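Local coordinates for protein putative dienelactone hydrolase (Klebsiella pneumoniae subsp. pneumoniae MGH 78578, PDB 3F67) that probably acts as an ester-cleaving hydrolase of the dienelactone hydrolase family, built on the alpha/beta-hydrolase fold, at residues A[230-233]-A[234-237]. Sequence-based numbering, arbitrary orientation.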
loop_
_atom_site.group_PDB
_atom_site.type_symbol
_atom_site.label_atom_id
_atom_site.label_comp_id
_atom_site.label_asym_id
_atom_site.label_seq_id
_atom_site.Cartn_x
_atom_site.Cartn_y
_atom_site.Cartn_z
ATOM N N GLY A 230 -7.408 11.446 -6.647
ATOM C CA GLY A 230 -6.584 10.730 -5.633
ATOM C C GLY A 230 -5.172 10.486 -6.119
ATOM O O GLY A 230 -4.182 10.678 -5.371
ATOM N N TRP A 231 -5.051 10.114 -7.392
ATOM C CA TRP A 231 -3.723 9.864 -7.960
ATOM C C TRP A 231 -2.887 11.165 -7.919
ATOM O O TRP A 231 -1.706 11.141 -7.557
ATOM C CB TRP A 231 -3.852 9.387 -9.406
ATOM C CG TRP A 231 -2.574 8.765 -9.950
ATOM C CD1 TRP A 231 -1.720 9.307 -10.860
ATOM C CD2 TRP A 231 -2.070 7.445 -9.649
ATOM N NE1 TRP A 231 -0.665 8.420 -11.103
ATOM C CE2 TRP A 231 -0.868 7.276 -10.389
ATOM C CE3 TRP A 231 -2.512 6.406 -8.809
ATOM C CZ2 TRP A 231 -0.100 6.101 -10.333
ATOM C CZ3 TRP A 231 -1.743 5.238 -8.727
ATOM C CH2 TRP A 231 -0.548 5.096 -9.503
ATOM N N GLN A 232 -3.526 12.306 -8.221
ATOM C CA GLN A 232 -2.775 13.570 -8.194
ATOM C C GLN A 232 -2.439 13.951 -6.753
ATOM O O GLN A 232 -1.323 14.446 -6.506
ATOM C CB GLN A 232 -3.565 14.689 -8.885
ATOM C CG GLN A 232 -3.701 14.466 -10.435
ATOM C CD GLN A 232 -2.329 14.192 -11.119
ATOM O OE1 GLN A 232 -2.138 13.176 -11.847
ATOM N NE2 GLN A 232 -1.345 15.065 -10.832
ATOM N N ARG A 233 -3.339 13.659 -5.819
ATOM C CA ARG A 233 -3.049 13.965 -4.371
ATOM C C ARG A 233 -1.915 13.088 -3.877
ATOM O O ARG A 233 -1.085 13.536 -3.104
ATOM C CB ARG A 233 -4.282 13.754 -3.470
ATOM C CG ARG A 233 -5.359 14.874 -3.624
ATOM C CD ARG A 233 -6.535 14.628 -2.687
ATOM N NE ARG A 233 -7.508 15.714 -2.904
ATOM C CZ ARG A 233 -7.522 16.869 -2.249
ATOM N NH1 ARG A 233 -6.653 17.100 -1.268
ATOM N NH2 ARG A 233 -8.485 17.772 -2.535
HETATM N N MSE A 234 -1.865 11.838 -4.336
HETATM C CA MSE A 234 -0.754 10.947 -3.954
HETATM C C MSE A 234 0.594 11.490 -4.457
HETATM O O MSE A 234 1.576 11.593 -3.706
HETATM C CB MSE A 234 -0.982 9.546 -4.519
HETATM C CG MSE A 234 0.164 8.558 -4.226
HETATM SE SE MSE A 234 -0.052 6.971 -5.354
HETATM C CE MSE A 234 0.278 7.837 -7.047
ATOM N N LEU A 235 0.649 11.824 -5.749
ATOM C CA LEU A 235 1.866 12.413 -6.289
ATOM C C LEU A 235 2.241 13.727 -5.581
ATOM O O LEU A 235 3.438 13.960 -5.346
ATOM C CB LEU A 235 1.732 12.663 -7.800
ATOM C CG LEU A 235 1.567 11.323 -8.576
ATOM C CD1 LEU A 235 1.252 11.684 -10.026
ATOM C CD2 LEU A 235 2.849 10.443 -8.533
ATOM N N ALA A 236 1.259 14.557 -5.236
ATOM C CA ALA A 236 1.558 15.815 -4.517
ATOM C C ALA A 236 2.147 15.533 -3.120
ATOM O O ALA A 236 3.046 16.233 -2.648
ATOM C CB ALA A 236 0.238 16.664 -4.373
ATOM N N TRP A 237 1.656 14.468 -2.479
ATOM C CA TRP A 237 2.060 14.136 -1.114
ATOM C C TRP A 237 3.511 13.692 -1.140
ATOM O O TRP A 237 4.279 13.990 -0.223
ATOM C CB TRP A 237 1.164 12.998 -0.600
ATOM C CG TRP A 237 1.266 12.734 0.881
ATOM C CD1 TRP A 237 1.950 11.712 1.481
ATOM C CD2 TRP A 237 0.597 13.448 1.902
ATOM N NE1 TRP A 237 1.763 11.772 2.857
ATOM C CE2 TRP A 237 0.911 12.817 3.133
ATOM C CE3 TRP A 237 -0.267 14.568 1.896
ATOM C CZ2 TRP A 237 0.404 13.263 4.367
ATOM C CZ3 TRP A 237 -0.799 15.030 3.122
ATOM C CH2 TRP A 237 -0.450 14.378 4.356
#
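A Met-aromatic contact between W231 and M234, one turn apart, marks the buried side of helix 224-238, the last helix of this alpha/beta-hydrolase fold. M234 is selenomethionine, used in place of methionine. Its CE methyl sits over the centre of the six-membered ring of W231, 3.4 Å from the centroid and 6° off the ring normal. This is a CH-pi contact. SE lies farther out over the same ring, 4.5 Å from the centroid. Both side chains leave the helix in the same direction, each with CG anti to its own backbone N. The M234 chain then runs extended to SE and turns at its last torsion (chi3 67°), which lays CE on the ring. L235 adds a second, looser touch: its CD1 is 3.9 Å from CD1 of W231 and approaches the pyrrole part of the indole obliquely. Its CG also rests 3.4 Å from O of W231. That same carbonyl accepts the L235 N-H in a nearly straight helical bond (3.0 Å from N to O, 174° at the hydrogen). M234 N bonds to O of G230 at 2.8 Å. W231 also packs on L51 and L55 of helix 46-57 and on W145 of strand 141-145, and has a cation-pi contact with R54. M234 reaches L55 and V143, so the pair joins this helix to helix 46-57 and the central sheet. The contact is apolar and dispersive, with a polarisable selenium and a methyl against a pi face. It needs no charge or hydrogen bond of its own, which suits a buried position.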